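Local atomic coordinates of Rio2 kinase (Chaetomium thermophilum, PDB entry 4GYI), a protein that probably phosphorylates serine and threonine residues as an atypical RIO-type kinase and works in an ATPase-dependent way on the maturing pre-40S ribosomal subunit. Residues Ala65-Ala70 and Gly74-Tyr79. Sequence-based numbering, arbitrary orientation.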
loop_
_atom_site.group_PDB
_atom_site.type_symbol
_atom_site.label_atom_id
_atom_site.label_comp_id
_atom_site.label_asym_id
_atom_site.label_seq_id
_atom_site.Cartn_x
_atom_site.Cartn_y
_atom_site.Cartn_z
ATOM N N ALA A 65 -18.984 -11.539 -10.447
ATOM C CA ALA A 65 -19.577 -12.786 -9.995
ATOM C C ALA A 65 -21.088 -12.649 -9.783
ATOM O O ALA A 65 -21.548 -11.701 -9.152
ATOM C CB ALA A 65 -18.900 -13.253 -8.731
ATOM N N ARG A 66 -21.849 -13.596 -10.324
ATOM C CA ARG A 66 -23.305 -13.575 -10.206
ATOM C C ARG A 66 -23.768 -13.745 -8.770
ATOM O O ARG A 66 -23.265 -14.599 -8.043
ATOM C CB ARG A 66 -23.941 -14.654 -11.091
ATOM C CG ARG A 66 -25.298 -15.147 -10.595
ATOM C CD ARG A 66 -26.091 -15.874 -11.679
ATOM N NE ARG A 66 -26.760 -14.950 -12.594
ATOM C CZ ARG A 66 -27.922 -14.358 -12.336
ATOM N NH1 ARG A 66 -28.541 -14.590 -11.186
ATOM N NH2 ARG A 66 -28.465 -13.532 -13.224
ATOM N N MET A 67 -24.715 -12.913 -8.358
ATOM C CA MET A 67 -25.340 -13.047 -7.045
ATOM C C MET A 67 -26.866 -13.077 -7.172
ATOM O O MET A 67 -27.477 -12.111 -7.638
ATOM C CB MET A 67 -24.931 -11.889 -6.131
ATOM C CG MET A 67 -23.438 -11.737 -5.915
ATOM S SD MET A 67 -22.872 -12.463 -4.371
ATOM C CE MET A 67 -22.471 -14.129 -4.903
ATOM N N LYS A 68 -27.476 -14.187 -6.765
ATOM C CA LYS A 68 -28.930 -14.262 -6.676
ATOM C C LYS A 68 -29.340 -14.069 -5.229
ATOM O O LYS A 68 -28.824 -14.740 -4.332
ATOM C CB LYS A 68 -29.457 -15.599 -7.202
ATOM N N GLU A 69 -30.253 -13.130 -5.006
ATOM C CA GLU A 69 -30.768 -12.847 -3.671
ATOM C C GLU A 69 -32.284 -12.688 -3.753
ATOM O O GLU A 69 -32.858 -12.744 -4.844
ATOM C CB GLU A 69 -30.114 -11.581 -3.103
ATOM C CG GLU A 69 -29.936 -11.569 -1.586
ATOM C CD GLU A 69 -31.155 -11.034 -0.851
ATOM O OE1 GLU A 69 -31.924 -10.257 -1.458
ATOM O OE2 GLU A 69 -31.355 -11.401 0.327
ATOM N N ALA A 70 -32.917 -12.498 -2.599
ATOM C CA ALA A 70 -34.364 -12.350 -2.488
ATOM C C ALA A 70 -34.964 -11.457 -3.576
ATOM O O ALA A 70 -35.902 -11.858 -4.272
ATOM C CB ALA A 70 -34.736 -11.830 -1.099
ATOM N N GLY A 74 -28.130 -9.929 -9.585
ATOM C CA GLY A 74 -27.189 -9.237 -10.441
ATOM C C GLY A 74 -25.780 -9.757 -10.284
ATOM O O GLY A 74 -25.558 -10.944 -10.063
ATOM N N TYR A 75 -24.811 -8.864 -10.396
ATOM C CA TYR A 75 -23.412 -9.257 -10.286
ATOM C C TYR A 75 -22.657 -8.333 -9.335
ATOM O O TYR A 75 -23.028 -7.176 -9.132
ATOM C CB TYR A 75 -22.742 -9.235 -11.664
ATOM C CG TYR A 75 -23.351 -10.198 -12.657
ATOM C CD1 TYR A 75 -22.760 -11.428 -12.907
ATOM C CD2 TYR A 75 -24.516 -9.875 -13.344
ATOM C CE1 TYR A 75 -23.306 -12.307 -13.811
ATOM C CE2 TYR A 75 -25.069 -10.751 -14.249
ATOM C CZ TYR A 75 -24.460 -11.964 -14.478
ATOM O OH TYR A 75 -25.008 -12.838 -15.381
ATOM N N ARG A 76 -21.593 -8.851 -8.744
ATOM C CA ARG A 76 -20.692 -7.996 -7.995
ATOM C C ARG A 76 -19.317 -8.044 -8.616
ATOM O O ARG A 76 -18.946 -9.017 -9.273
ATOM C CB ARG A 76 -20.599 -8.432 -6.532
ATOM C CG ARG A 76 -20.014 -9.809 -6.348
ATOM C CD ARG A 76 -19.830 -10.146 -4.875
ATOM N NE ARG A 76 -19.266 -11.481 -4.707
ATOM C CZ ARG A 76 -17.968 -11.750 -4.776
ATOM N NH1 ARG A 76 -17.101 -10.772 -5.006
ATOM N NH2 ARG A 76 -17.540 -12.991 -4.625
ATOM N N LEU A 77 -18.562 -6.983 -8.387
ATOM C CA LEU A 77 -17.163 -6.943 -8.751
ATOM C C LEU A 77 -16.387 -7.914 -7.852
ATOM O O LEU A 77 -16.675 -8.017 -6.659
ATOM C CB LEU A 77 -16.680 -5.519 -8.538
ATOM C CG LEU A 77 -15.377 -5.025 -9.134
ATOM C CD1 LEU A 77 -15.446 -5.096 -10.644
ATOM C CD2 LEU A 77 -15.168 -3.592 -8.654
ATOM N N THR A 78 -15.425 -8.645 -8.411
ATOM C CA THR A 78 -14.535 -9.434 -7.567
ATOM C C THR A 78 -13.245 -8.661 -7.333
ATOM O O THR A 78 -13.033 -7.596 -7.917
ATOM C CB THR A 78 -14.171 -10.792 -8.179
ATOM O OG1 THR A 78 -13.446 -10.587 -9.400
ATOM C CG2 THR A 78 -15.417 -11.620 -8.428
ATOM N N TYR A 79 -12.393 -9.182 -6.465
ATOM C CA TYR A 79 -11.095 -8.573 -6.240
ATOM C C TYR A 79 -10.260 -8.525 -7.522
ATOM O O TYR A 79 -9.574 -7.527 -7.799
ATOM C CB TYR A 79 -10.352 -9.330 -5.141
ATOM C CG TYR A 79 -11.081 -9.324 -3.810
ATOM C CD1 TYR A 79 -11.323 -8.136 -3.147
ATOM C CD2 TYR A 79 -11.526 -10.505 -3.221
ATOM C CE1 TYR A 79 -11.972 -8.110 -1.946
ATOM C CE2 TYR A 79 -12.187 -10.488 -2.002
ATOM C CZ TYR A 79 -12.395 -9.279 -1.363
ATOM O OH TYR A 79 -13.051 -9.206 -0.155
#
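Ala65, Arg66 and Met67 pair with Arg76, Tyr75 and Gly74 in an antiparallel beta hairpin at the surface of the N-terminal domain, of the helix-turn-helix clan; the hairpin has the form of a winged-helix wing. Two hydrogen-bonded pairs enclose a non-hydrogen-bonded one. Ala65 and Arg76 exchange two backbone bonds, with Ala65 N 2.8 Å from Arg76 O; Met67 and Gly74 exchange two more, the bond from Met67 N to Gly74 O (2.7 Å) being nearly straight. Between them, Arg66 and Tyr75 bring their CA atoms to 4.3 Å and send their side chains to one face. With CG anti to its carbonyl carbon (chi1 -62°), Tyr75 leans its ring obliquely toward Arg66, bringing CD1 near the Arg66 backbone and CE1 to 3.6 Å from Arg66 CB. The Arg66 guanidinium, its plane 74° from the ring's, has Tyr75 OH at its edge, 3.9 Å from NE and not hydrogen-bonded, and forms a salt bridge with Asp73 in the connecting loop. Were Tyr75 an alanine, Arg66 would probably lose the aromatic neighbour of its stem and the hydroxyl beside its guanidinium. On the other face, Met67 SD lies at the edge of the Arg76 guanidinium, 3.8 Å from NE, while Ala65 CB lies above one face of that group, toward its rim, and touches Thr78 CG2 at 3.9 Å. Thr78 N-caps helix 79-92, its OG1 bonding to Gly81 N and Gly62 O. Leu77 packs against helices 14-26 and 79-92, Tyr75 bonds through its backbone to Val33 of strand 33-34, and Arg76 reaches Thr149 at the start of helix 149-172.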